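Local coordinates for MSM0271 protein (Mycobacterium smegmatis, PDB 5SUH), which probably forms trimeric, double-ringed tiles in the shell of the mycobacterial RMM microcompartment, each chain carrying two circularly permuted BMC domains, at residues Glu115-Arg118 against Ala119-Ile123; Thr127-Arg130 against Ala131-Leu135; Ala77-Arg80 against Val81-Leu84; Met176-Ala179 against Leu180-Ala183. One frame throughout, in Å; residues are numbered along the deposited sequence.

Overall arrangement
Three of the four contacts belong to the first BMC repeat and one to the second. Along the chain the order is contact 3 on helix 78-88, contact 1 on helix 113-127, contact 2 in the loop that follows, and contact 4 between strand 170-177 and helix 182-192. Contacts 1 and 3 are about 12 Å apart between centres and touch, since their helices pack together through Ile123 and Val81. Contact 2 lies about 17 Å, centre to centre, from contact 4 but reaches it through Gln134 and Leu135, which meet Phe181 and Pro178. The loop between helix 113-127 and strand 138-145 thus packs against the second domain, while contact 3 faces another subunit.

Contact 1: residues Glu115-Arg118 against Ala119-Ile123; sequences EVRR and AGEAI
Two first torsions bring Arg117 and Glu121 together one helical turn apart: CG of Arg117 stands opposite its own backbone N (chi1 -165°), whereas CG of Glu121 turns beside its N (chi1 -68°). The two side chains therefore run side by side in the same direction, and OE2 of Glu121 lies 4.1 Å from CG of Arg117. The other carboxylate oxygen, OE1, approaches CG of Arg118 at 4.0 Å, where the two chains slant across each other. Each oxygen thus lies beside the aliphatic part of one arginine, OE1 of Glu121 coming nearest to CA of Arg118 (3.7 Å), and neither guanidinium is gripped. NE of Arg117 stays 5.8 Å from OE2 of Glu121, a separation at which attraction is probably diffuse, and NE of Arg118 is engaged in a salt bridge with Asp114. Beneath the side chains runs the regular helical ladder, with Ala119 N bonded to Glu115 O at 3.0 Å and Glu121 N to Arg117 O at 3.1 Å. Gly120 N and Ala122 N continue it, donating to Val116 O and Arg118 O. Helix 113-127 turns its other flank inward. There Ala119 and Ile123 pack on Ala85 of helix 78-88, Val116 and Ile123 meet Leu68 of strand 66-73, Ala119 touches Ile108 of strand 104-110, and Glu115 is tied to Ser110 at the end of that last strand.

Contact 2: residues Thr127-Arg130 against Ala131-Leu135; sequences TGNR and AEDQL
Asp133 folds back over the backbone of Arg130. Its CB lies 3.2 Å from Arg130 O; CG, placed beside its own backbone N by a chi1 of -75°, stays near that same oxygen; and OD2 ends 2.8 Å from Arg130 N. This last contact is a nearly straight hydrogen bond, although the N-H arrives from above the carboxylate plane. Asp133 N in turn donates to Arg130 O at 2.9 Å, which makes a reciprocal pair around the short 3-10 segment 131-133. The extended side chain of Arg130 passes Glu132, its CD 4.0 Å from Glu132 OE2, and water 1, in the guanidinium plane at its edge, accepts from NH1 and donates to Glu132 OE2 at 2.7 Å. Just before this, Gly128 ends helix 113-127 in a Schellman motif, and Asn129 ND2, donating to Thr127 OG1 and to Thr31 O, ties the helix end to the residue before strand 32-39. Chemically, the turn at 130-133 is closed by polar bonds. The carboxylate fixes a backbone N-H directly, while Arg130 NH1 and Glu132 OE2, 4.9 Å apart, are joined through the water and not by a direct salt bridge.

Contact 3: residues Ala77-Arg80 against Val81-Leu84; sequences AIER and VIDL
Arg80 and Asp83 form the first shell: NH2 of Arg80 and OD2 of Asp83 make a salt bridge at 3.1 Å. The two side chains lie alongside, pointing the same way, yet their flat ends are turned 76° apart and the carboxylate oxygen meets the guanidinium obliquely. The arginine reaches this place by bending twice, at chi2 (52°) and chi3 (72°), and the bend lays its CD against Leu84 CG at 3.9 Å, almost perpendicular to the leucine. Leu84 N also bonds to Arg80 O at 3.1 Å, so the same pair is joined through backbone and side chain. Farther out, each charge has a second partner: Asp83 OD1 bridges to Arg87, and Arg80 NE to Asp143 of the second subunit. Next to them, the carboxylate of Glu79 is hydrogen-bonded to His152 and Tyr211, both of the second subunit, so this flank of the helix forms part of a subunit interface. Apolar packing comes from Ile78, Val81 and Ile82, which rest on Leu106 of strand 104-110. Ile78 and Ile82 also reach Leu97 of strand 93-99, while on helix 113-127 Val81 meets Ile123 and Leu84 meets Thr127.

Contact 4: residues Met176-Ala179 against Leu180-Ala183; sequences MTPA and LFAA
The bulky sulfur of Met176 fills the notch beside the backbone where Phe181 passes into Ala182, its SD 3.6 Å from Ala182 N and 4.2 Å from Ala182 CB. The methionine bends to get there: CG lies between the backbone N and the carbonyl carbon (chi1 62°), and a chi2 of -143° then carries the sulfur across to the chain that follows. On another flank, the Pro178 ring and the Phe181 ring run side by side. CD of the proline comes 3.6 Å from CE2 of the phenylalanine, with CG close behind, so the CD-CG corner of the small ring sits against the CD2-CE2 side of the large one. Between these two bumps the chain turns. A cis peptide bond leads into Pro178, and two successive backbone bonds then span three residues each, Phe181 N to Pro178 O at 3.3 Å and Ala182 N to Ala179 O at 3.1 Å. Both donors stand above the carbonyl planes. Ala182 offers only a methyl, its CB nestling 3.3 Å from Ala179 O. Leu180 leans away to Ile69 and Val35 of the first domain, while its N bonds to Glu71. The arrangement is a compact strand-to-helix junction, taking strand 170-177 into helix 182-192 of the second BMC repeat, just as strand 66-73 precedes helix 78-88 in the first.

Contact 1: residues Glu115-Arg118 against Ala119-Ile123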
ATOM      1  N   GLU A 115     -30.176  -1.846 -22.221  1.00 70.08           N
ATOM      2  CA  GLU A 115     -28.843  -1.404 -22.616  1.00 72.08           C
ATOM      3  C   GLU A 115     -27.762  -2.443 -22.279  1.00 66.11           C
ATOM      4  O   GLU A 115     -26.912  -2.752 -23.127  1.00 60.20           O
ATOM      5  CB  GLU A 115     -28.529  -0.046 -21.956  1.00 71.64           C
ATOM      6  CG  GLU A 115     -29.249   1.146 -22.618  1.00 72.58           C
ATOM      7  CD  GLU A 115     -28.809   2.514 -22.099  1.00 79.82           C
ATOM      8  OE1 GLU A 115     -28.211   2.595 -21.001  1.00 83.82           O
ATOM      9  OE2 GLU A 115     -29.047   3.516 -22.812  1.00 74.54           O
ATOM     10  N   VAL A 116     -27.848  -3.026 -21.079  1.00 55.18           N
ATOM     11  CA  VAL A 116     -26.890  -4.022 -20.601  1.00 43.54           C
ATOM     12  C   VAL A 116     -27.020  -5.287 -21.445  1.00 48.95           C
ATOM     13  O   VAL A 116     -26.022  -5.881 -21.860  1.00 55.20           O
ATOM     14  CB  VAL A 116     -27.082  -4.315 -19.089  1.00 61.00           C
ATOM     15  CG1 VAL A 116     -26.391  -5.569 -18.689  1.00 57.93           C
ATOM     16  CG2 VAL A 116     -26.554  -3.170 -18.267  1.00 65.15           C
ATOM     17  N   ARG A 117     -28.258  -5.677 -21.703  1.00 54.30           N
ATOM     18  CA  ARG A 117     -28.573  -6.793 -22.590  1.00 55.84           C
ATOM     19  C   ARG A 117     -27.929  -6.650 -23.970  1.00 51.60           C
ATOM     20  O   ARG A 117     -27.253  -7.565 -24.442  1.00 56.98           O
ATOM     21  CB  ARG A 117     -30.095  -6.891 -22.720  1.00 66.09           C
ATOM     22  CG  ARG A 117     -30.677  -8.160 -23.286  1.00 81.43           C
ATOM     23  CD  ARG A 117     -32.209  -8.035 -23.304  1.00 92.24           C
ATOM     24  NE  ARG A 117     -32.803  -8.624 -22.094  1.00 95.78           N
ATOM     25  CZ  ARG A 117     -33.742  -8.031 -21.346  1.00 91.77           C
ATOM     26  NH1 ARG A 117     -34.202  -6.830 -21.695  1.00 92.90           N
ATOM     27  NH2 ARG A 117     -34.229  -8.628 -20.251  1.00 70.09           N
ATOM     28  N   ARG A 118     -28.111  -5.496 -24.600  1.00 58.47           N
ATOM     29  CA  ARG A 118     -27.606  -5.291 -25.962  1.00 60.49           C
ATOM     30  C   ARG A 118     -26.066  -5.253 -25.982  1.00 62.50           C
ATOM     31  O   ARG A 118     -25.429  -5.747 -26.917  1.00 61.21           O
ATOM     32  CB  ARG A 118     -28.177  -3.993 -26.566  1.00 51.54           C
ATOM     33  CG  ARG A 118     -29.520  -4.236 -27.215  1.00 52.13           C
ATOM     34  CD  ARG A 118     -30.176  -3.010 -27.829  1.00 75.09           C
ATOM     35  NE  ARG A 118     -30.191  -1.783 -27.036  1.00 86.02           N
ATOM     36  CZ  ARG A 118     -29.459  -0.707 -27.309  1.00 78.46           C
ATOM     37  NH1 ARG A 118     -28.614  -0.712 -28.333  1.00 72.13           N
ATOM     38  NH2 ARG A 118     -29.566   0.371 -26.546  1.00 80.52           N
ATOM     39  N   ALA A 119     -25.464  -4.704 -24.930  1.00 58.10           N
ATOM     40  CA  ALA A 119     -24.017  -4.687 -24.864  1.00 58.24           C
ATOM     41  C   ALA A 119     -23.497  -6.116 -24.713  1.00 65.34           C
ATOM     42  O   ALA A 119     -22.444  -6.462 -25.281  1.00 61.93           O
ATOM     43  CB  ALA A 119     -23.536  -3.799 -23.743  1.00 45.05           C
ATOM     44  N   GLY A 120     -24.244  -6.941 -23.972  1.00 58.11           N
ATOM     45  CA  GLY A 120     -23.895  -8.341 -23.794  1.00 50.29           C
ATOM     46  C   GLY A 120     -23.901  -9.092 -25.113  1.00 66.90           C
ATOM     47  O   GLY A 120     -23.022  -9.927 -25.388  1.00 75.66           O
ATOM     48  N   GLU A 121     -24.886  -8.786 -25.946  1.00 66.40           N
ATOM     49  CA  GLU A 121     -25.005  -9.415 -27.253  1.00 68.05           C
ATOM     50  C   GLU A 121     -23.849  -9.001 -28.200  1.00 67.27           C
ATOM     51  O   GLU A 121     -23.358  -9.816 -28.984  1.00 74.44           O
ATOM     52  CB  GLU A 121     -26.378  -9.098 -27.843  1.00 69.10           C
ATOM     53  CG  GLU A 121     -27.510  -9.770 -27.077  1.00 83.15           C
ATOM     54  CD  GLU A 121     -28.891  -9.187 -27.382  1.00107.60           C
ATOM     55  OE1 GLU A 121     -28.980  -8.097 -27.995  1.00114.92           O
ATOM     56  OE2 GLU A 121     -29.896  -9.809 -26.976  1.00113.24           O
ATOM     57  N   ALA A 122     -23.403  -7.754 -28.125  1.00 60.93           N
ATOM     58  CA  ALA A 122     -22.271  -7.322 -28.952  1.00 60.28           C
ATOM     59  C   ALA A 122     -21.013  -8.126 -28.632  1.00 58.95           C
ATOM     60  O   ALA A 122     -20.218  -8.455 -29.515  1.00 66.06           O
ATOM     61  CB  ALA A 122     -21.996  -5.821 -28.758  1.00 49.27           C
ATOM     62  N   ILE A 123     -20.851  -8.446 -27.355  1.00 56.64           N
ATOM     63  CA  ILE A 123     -19.701  -9.210 -26.880  1.00 57.72           C
ATOM     64  C   ILE A 123     -19.733 -10.644 -27.413  1.00 67.18           C
ATOM     65  O   ILE A 123     -18.717 -11.174 -27.902  1.00 57.89           O
ATOM     66  CB  ILE A 123     -19.661  -9.212 -25.348  1.00 55.40           C
ATOM     67  CG1 ILE A 123     -19.275  -7.813 -24.830  1.00 50.28           C
ATOM     68  CG2 ILE A 123     -18.702 -10.267 -24.862  1.00 54.22           C
ATOM     69  CD1 ILE A 123     -19.523  -7.587 -23.323  1.00 48.62           C
TER

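Contact 2: residues Thr127-Arg130 against Ala131-Leu135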
ATOM      1  N   THR A 127     -17.216 -12.141 -30.505  1.00 72.07           N
ATOM      2  CA  THR A 127     -16.227 -13.149 -30.115  1.00 69.85           C
ATOM      3  C   THR A 127     -16.638 -14.541 -30.618  1.00 66.68           C
ATOM      4  O   THR A 127     -15.922 -15.523 -30.411  1.00 69.29           O
ATOM      5  CB  THR A 127     -16.013 -13.188 -28.598  1.00 62.56           C
ATOM      6  OG1 THR A 127     -17.275 -13.403 -27.958  1.00 69.09           O
ATOM      7  CG2 THR A 127     -15.440 -11.882 -28.108  1.00 59.33           C
ATOM      8  N   GLY A 128     -17.783 -14.613 -31.294  1.00 61.27           N
ATOM      9  CA  GLY A 128     -18.306 -15.876 -31.785  1.00 61.07           C
ATOM     10  C   GLY A 128     -18.692 -16.816 -30.650  1.00 66.54           C
ATOM     11  O   GLY A 128     -18.501 -18.023 -30.756  1.00 70.18           O
ATOM     12  N   ASN A 129     -19.213 -16.265 -29.553  1.00 70.51           N
ATOM     13  CA  ASN A 129     -19.642 -17.089 -28.417  1.00 75.07           C
ATOM     14  C   ASN A 129     -21.163 -17.085 -28.147  1.00 71.36           C
ATOM     15  O   ASN A 129     -21.908 -16.229 -28.650  1.00 65.36           O
ATOM     16  CB  ASN A 129     -18.913 -16.649 -27.144  1.00 69.46           C
ATOM     17  CG  ASN A 129     -17.442 -17.005 -27.158  1.00 70.07           C
ATOM     18  OD1 ASN A 129     -17.075 -18.155 -26.994  1.00 69.11           O
ATOM     19  ND2 ASN A 129     -16.590 -16.004 -27.283  1.00 79.84           N
ATOM     20  N   ARG A 130     -21.603 -18.023 -27.310  1.00 56.90           N
ATOM     21  CA  ARG A 130     -22.974 -18.043 -26.802  1.00 60.46           C
ATOM     22  C   ARG A 130     -23.012 -18.125 -25.287  1.00 65.88           C
ATOM     23  O   ARG A 130     -22.026 -18.512 -24.651  1.00 62.36           O
ATOM     24  CB  ARG A 130     -23.759 -19.226 -27.377  1.00 61.72           C
ATOM     25  CG  ARG A 130     -23.689 -19.355 -28.866  1.00 57.48           C
ATOM     26  CD  ARG A 130     -24.225 -20.681 -29.320  1.00 60.37           C
ATOM     27  NE  ARG A 130     -24.120 -20.789 -30.776  1.00 73.77           N
ATOM     28  CZ  ARG A 130     -24.351 -21.883 -31.495  1.00 63.71           C
ATOM     29  NH1 ARG A 130     -24.645 -23.031 -30.914  1.00 64.77           N
ATOM     30  NH2 ARG A 130     -24.239 -21.826 -32.812  1.00 68.80           N
ATOM     31  N   ALA A 131     -24.159 -17.779 -24.711  1.00 64.26           N
ATOM     32  CA  ALA A 131     -24.281 -17.655 -23.254  1.00 62.69           C
ATOM     33  C   ALA A 131     -23.990 -19.008 -22.575  1.00 65.34           C
ATOM     34  O   ALA A 131     -23.407 -19.073 -21.501  1.00 76.88           O
ATOM     35  CB  ALA A 131     -25.680 -17.161 -22.876  1.00 49.86           C
ATOM     36  N   GLU A 132     -24.365 -20.099 -23.223  1.00 62.73           N
ATOM     37  CA  GLU A 132     -24.234 -21.381 -22.568  1.00 62.37           C
ATOM     38  C   GLU A 132     -22.847 -21.974 -22.817  1.00 63.39           C
ATOM     39  O   GLU A 132     -22.578 -23.099 -22.411  1.00 66.79           O
ATOM     40  CB  GLU A 132     -25.374 -22.333 -22.998  1.00 54.85           C
ATOM     41  CG  GLU A 132     -25.462 -22.731 -24.471  1.00 79.90           C
ATOM     42  CD  GLU A 132     -26.233 -21.741 -25.359  1.00 94.09           C
ATOM     43  OE1 GLU A 132     -26.545 -20.597 -24.920  1.00 77.95           O
ATOM     44  OE2 GLU A 132     -26.571 -22.157 -26.499  1.00100.17           O
ATOM     45  N   ASP A 133     -21.952 -21.191 -23.423  1.00 67.23           N
ATOM     46  CA  ASP A 133     -20.542 -21.600 -23.546  1.00 67.06           C
ATOM     47  C   ASP A 133     -19.800 -21.379 -22.207  1.00 61.32           C
ATOM     48  O   ASP A 133     -18.703 -21.889 -22.029  1.00 64.81           O
ATOM     49  CB  ASP A 133     -19.791 -20.777 -24.621  1.00 61.12           C
ATOM     50  CG  ASP A 133     -20.132 -21.157 -26.044  1.00 71.09           C
ATOM     51  OD1 ASP A 133     -20.558 -22.306 -26.311  1.00 77.42           O
ATOM     52  OD2 ASP A 133     -19.962 -20.268 -26.909  1.00 66.59           O
ATOM     53  N   GLN A 134     -20.413 -20.668 -21.259  1.00 50.29           N
ATOM     54  CA  GLN A 134     -19.785 -20.452 -19.951  1.00 57.67           C
ATOM     55  C   GLN A 134     -19.671 -21.742 -19.116  1.00 60.19           C
ATOM     56  O   GLN A 134     -20.294 -22.776 -19.435  1.00 57.49           O
ATOM     57  CB  GLN A 134     -20.537 -19.382 -19.136  1.00 48.67           C
ATOM     58  CG  GLN A 134     -21.781 -19.873 -18.355  1.00 58.95           C
ATOM     59  CD  GLN A 134     -22.481 -18.738 -17.578  1.00 66.43           C
ATOM     60  OE1 GLN A 134     -21.846 -17.754 -17.184  1.00 68.60           O
ATOM     61  NE2 GLN A 134     -23.769 -18.899 -17.319  1.00 71.79           N
ATOM     62  N   LEU A 135     -18.855 -21.683 -18.060  1.00 51.94           N
ATOM     63  CA  LEU A 135     -18.753 -22.789 -17.096  1.00 55.36           C
ATOM     64  C   LEU A 135     -19.917 -22.781 -16.109  1.00 54.50           C
ATOM     65  O   LEU A 135     -20.301 -21.721 -15.603  1.00 53.98           O
ATOM     66  CB  LEU A 135     -17.422 -22.715 -16.350  1.00 50.84           C
ATOM     67  CG  LEU A 135     -16.161 -23.008 -17.177  1.00 59.41           C
ATOM     68  CD1 LEU A 135     -14.893 -22.706 -16.381  1.00 59.18           C
ATOM     69  CD2 LEU A 135     -16.166 -24.471 -17.551  1.00 51.42           C
TER
HETATM   70  O   HOH W   1     -25.002 -23.932 -27.761  1.00 65.38           O

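Contact 3: residues Ala77-Arg80 against Val81-Leu84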
ATOM      1  N   ALA A  77      -7.778 -10.938 -23.116  1.00 55.75           N
ATOM      2  CA  ALA A  77      -8.826 -10.816 -24.126  1.00 60.50           C
ATOM      3  C   ALA A  77      -9.926  -9.860 -23.683  1.00 62.43           C
ATOM      4  O   ALA A  77     -10.666  -9.333 -24.524  1.00 63.52           O
ATOM      5  CB  ALA A  77      -9.419 -12.181 -24.443  1.00 56.71           C
ATOM      6  N   ILE A  78     -10.004  -9.626 -22.370  1.00 52.78           N
ATOM      7  CA  ILE A  78     -11.046  -8.783 -21.764  1.00 60.21           C
ATOM      8  C   ILE A  78     -10.951  -7.332 -22.256  1.00 59.72           C
ATOM      9  O   ILE A  78     -11.928  -6.587 -22.204  1.00 58.38           O
ATOM     10  CB  ILE A  78     -10.987  -8.834 -20.181  1.00 62.06           C
ATOM     11  CG1 ILE A  78     -12.344  -8.490 -19.546  1.00 44.70           C
ATOM     12  CG2 ILE A  78      -9.849  -7.971 -19.626  1.00 48.28           C
ATOM     13  CD1 ILE A  78     -13.352  -9.598 -19.659  1.00 44.53           C
ATOM     14  N   GLU A  79      -9.779  -6.936 -22.743  1.00 57.33           N
ATOM     15  CA  GLU A  79      -9.628  -5.602 -23.314  1.00 60.69           C
ATOM     16  C   GLU A  79     -10.367  -5.498 -24.652  1.00 60.45           C
ATOM     17  O   GLU A  79     -10.751  -4.407 -25.052  1.00 65.70           O
ATOM     18  CB  GLU A  79      -8.151  -5.217 -23.490  1.00 64.37           C
ATOM     19  CG  GLU A  79      -7.322  -5.165 -22.205  1.00 75.89           C
ATOM     20  CD  GLU A  79      -7.685  -4.001 -21.271  1.00 87.80           C
ATOM     21  OE1 GLU A  79      -8.483  -3.119 -21.660  1.00 93.02           O
ATOM     22  OE2 GLU A  79      -7.138  -3.959 -20.143  1.00 88.52           O
ATOM     23  N   ARG A  80     -10.521  -6.607 -25.369  1.00 61.10           N
ATOM     24  CA  ARG A  80     -11.322  -6.595 -26.596  1.00 60.46           C
ATOM     25  C   ARG A  80     -12.812  -6.609 -26.248  1.00 59.55           C
ATOM     26  O   ARG A  80     -13.619  -5.965 -26.926  1.00 64.80           O
ATOM     27  CB  ARG A  80     -10.941  -7.769 -27.512  1.00 56.14           C
ATOM     28  CG  ARG A  80     -11.898  -8.023 -28.685  1.00 69.72           C
ATOM     29  CD  ARG A  80     -12.222  -6.796 -29.574  1.00 85.40           C
ATOM     30  NE  ARG A  80     -11.160  -6.301 -30.454  1.00 89.38           N
ATOM     31  CZ  ARG A  80     -11.299  -5.225 -31.228  1.00 94.10           C
ATOM     32  NH1 ARG A  80     -10.310  -4.812 -32.006  1.00 82.67           N
ATOM     33  NH2 ARG A  80     -12.449  -4.562 -31.228  1.00104.98           N
ATOM     34  N   VAL A  81     -13.157  -7.331 -25.182  1.00 50.46           N
ATOM     35  CA  VAL A  81     -14.533  -7.445 -24.692  1.00 55.95           C
ATOM     36  C   VAL A  81     -15.123  -6.090 -24.229  1.00 63.63           C
ATOM     37  O   VAL A  81     -16.266  -5.766 -24.555  1.00 72.95           O
ATOM     38  CB  VAL A  81     -14.614  -8.461 -23.512  1.00 60.94           C
ATOM     39  CG1 VAL A  81     -15.993  -8.436 -22.858  1.00 48.10           C
ATOM     40  CG2 VAL A  81     -14.249  -9.869 -23.987  1.00 58.46           C
ATOM     41  N   ILE A  82     -14.356  -5.287 -23.491  1.00 50.64           N
ATOM     42  CA  ILE A  82     -14.909  -4.029 -22.991  1.00 52.18           C
ATOM     43  C   ILE A  82     -15.128  -3.049 -24.154  1.00 53.40           C
ATOM     44  O   ILE A  82     -16.183  -2.413 -24.220  1.00 59.60           O
ATOM     45  CB  ILE A  82     -14.014  -3.371 -21.866  1.00 59.18           C
ATOM     46  CG1 ILE A  82     -14.687  -2.133 -21.281  1.00 59.77           C
ATOM     47  CG2 ILE A  82     -12.624  -2.962 -22.365  1.00 46.11           C
ATOM     48  CD1 ILE A  82     -13.919  -1.542 -20.124  1.00 59.68           C
ATOM     49  N   ASP A  83     -14.192  -2.997 -25.109  1.00 47.29           N
ATOM     50  CA  ASP A  83     -14.360  -2.139 -26.288  1.00 54.90           C
ATOM     51  C   ASP A  83     -15.608  -2.529 -27.074  1.00 61.91           C
ATOM     52  O   ASP A  83     -16.334  -1.655 -27.550  1.00 62.41           O
ATOM     53  CB  ASP A  83     -13.133  -2.213 -27.207  1.00 58.48           C
ATOM     54  CG  ASP A  83     -13.328  -1.462 -28.536  1.00 68.79           C
ATOM     55  OD1 ASP A  83     -13.364  -0.216 -28.531  1.00 60.80           O
ATOM     56  OD2 ASP A  83     -13.458  -2.133 -29.593  1.00 78.06           O
ATOM     57  N   LEU A  84     -15.880  -3.835 -27.150  1.00 58.39           N
ATOM     58  CA  LEU A  84     -16.999  -4.325 -27.933  1.00 59.59           C
ATOM     59  C   LEU A  84     -18.287  -3.803 -27.334  1.00 59.09           C
ATOM     60  O   LEU A  84     -19.203  -3.400 -28.050  1.00 66.26           O
ATOM     61  CB  LEU A  84     -17.012  -5.860 -27.990  1.00 60.04           C
ATOM     62  CG  LEU A  84     -16.121  -6.515 -29.052  1.00 70.85           C
ATOM     63  CD1 LEU A  84     -16.046  -8.035 -28.897  1.00 63.77           C
ATOM     64  CD2 LEU A  84     -16.599  -6.146 -30.433  1.00 72.31           C
TER

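Contact 4: residues Met176-Ala179 against Leu180-Ala183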
ATOM      1  N   MET A 176     -17.058 -20.891  -4.286  1.00 47.68           N
ATOM      2  CA  MET A 176     -17.421 -21.419  -5.612  1.00 48.85           C
ATOM      3  C   MET A 176     -16.360 -21.118  -6.669  1.00 52.78           C
ATOM      4  O   MET A 176     -15.471 -20.272  -6.453  1.00 51.69           O
ATOM      5  CB  MET A 176     -18.738 -20.812  -6.069  1.00 44.49           C
ATOM      6  CG  MET A 176     -18.586 -19.283  -6.209  1.00 48.26           C
ATOM      7  SD  MET A 176     -20.041 -18.403  -5.710  1.00 99.49           S
ATOM      8  CE  MET A 176     -19.935 -18.558  -3.930  1.00 89.39           C
ATOM      9  N   THR A 177     -16.477 -21.774  -7.823  1.00 47.42           N
ATOM     10  CA  THR A 177     -15.625 -21.434  -8.951  1.00 43.33           C
ATOM     11  C   THR A 177     -16.360 -21.708 -10.288  1.00 52.13           C
ATOM     12  O   THR A 177     -17.126 -22.668 -10.392  1.00 43.82           O
ATOM     13  CB  THR A 177     -14.251 -22.168  -8.890  1.00 43.65           C
ATOM     14  OG1 THR A 177     -13.396 -21.603  -9.877  1.00 55.19           O
ATOM     15  CG2 THR A 177     -14.354 -23.706  -9.107  1.00 44.95           C
ATOM     16  N   PRO A 178     -16.171 -20.833 -11.307  1.00 53.76           N
ATOM     17  CA  PRO A 178     -15.365 -19.592 -11.360  1.00 47.88           C
ATOM     18  C   PRO A 178     -15.774 -18.504 -10.356  1.00 50.93           C
ATOM     19  O   PRO A 178     -16.934 -18.373  -9.980  1.00 46.86           O
ATOM     20  CB  PRO A 178     -15.587 -19.070 -12.795  1.00 45.21           C
ATOM     21  CG  PRO A 178     -16.118 -20.231 -13.567  1.00 48.30           C
ATOM     22  CD  PRO A 178     -16.881 -21.084 -12.576  1.00 44.11           C
ATOM     23  N   ALA A 179     -14.790 -17.708  -9.966  1.00 46.64           N
ATOM     24  CA  ALA A 179     -14.916 -16.728  -8.908  1.00 41.70           C
ATOM     25  C   ALA A 179     -16.013 -15.687  -9.131  1.00 49.91           C
ATOM     26  O   ALA A 179     -16.600 -15.201  -8.160  1.00 51.41           O
ATOM     27  CB  ALA A 179     -13.556 -16.012  -8.708  1.00 40.38           C
ATOM     28  N   LEU A 180     -16.284 -15.327 -10.384  1.00 43.04           N
ATOM     29  CA  LEU A 180     -17.142 -14.174 -10.614  1.00 47.12           C
ATOM     30  C   LEU A 180     -18.605 -14.491 -10.255  1.00 54.65           C
ATOM     31  O   LEU A 180     -19.404 -13.567 -10.011  1.00 47.82           O
ATOM     32  CB  LEU A 180     -17.038 -13.683 -12.056  1.00 47.74           C
ATOM     33  CG  LEU A 180     -17.567 -12.259 -12.322  1.00 49.53           C
ATOM     34  CD1 LEU A 180     -17.003 -11.284 -11.298  1.00 45.22           C
ATOM     35  CD2 LEU A 180     -17.265 -11.765 -13.722  1.00 48.04           C
ATOM     36  N   PHE A 181     -18.930 -15.779 -10.109  1.00 40.02           N
ATOM     37  CA  PHE A 181     -20.297 -16.169  -9.726  1.00 46.39           C
ATOM     38  C   PHE A 181     -20.627 -15.715  -8.312  1.00 49.67           C
ATOM     39  O   PHE A 181     -21.791 -15.722  -7.900  1.00 54.84           O
ATOM     40  CB  PHE A 181     -20.499 -17.675  -9.815  1.00 43.45           C
ATOM     41  CG  PHE A 181     -20.755 -18.176 -11.207  1.00 52.06           C
ATOM     42  CD1 PHE A 181     -21.780 -17.650 -11.982  1.00 54.10           C
ATOM     43  CD2 PHE A 181     -19.942 -19.158 -11.759  1.00 56.40           C
ATOM     44  CE1 PHE A 181     -22.020 -18.128 -13.273  1.00 45.83           C
ATOM     45  CE2 PHE A 181     -20.167 -19.627 -13.046  1.00 58.54           C
ATOM     46  CZ  PHE A 181     -21.212 -19.106 -13.801  1.00 50.30           C
ATOM     47  N   ALA A 182     -19.601 -15.318  -7.566  1.00 44.48           N
ATOM     48  CA  ALA A 182     -19.798 -14.799  -6.220  1.00 39.60           C
ATOM     49  C   ALA A 182     -20.666 -13.540  -6.267  1.00 52.04           C
ATOM     50  O   ALA A 182     -21.352 -13.189  -5.287  1.00 54.07           O
ATOM     51  CB  ALA A 182     -18.471 -14.527  -5.559  1.00 36.89           C
ATOM     52  N   ALA A 183     -20.603 -12.849  -7.403  1.00 49.01           N
ATOM     53  CA  ALA A 183     -21.381 -11.633  -7.618  1.00 47.57           C
ATOM     54  C   ALA A 183     -22.879 -11.906  -7.550  1.00 47.13           C
ATOM     55  O   ALA A 183     -23.607 -11.212  -6.836  1.00 45.16           O
ATOM     56  CB  ALA A 183     -21.025 -11.002  -8.949  1.00 47.31           C
TER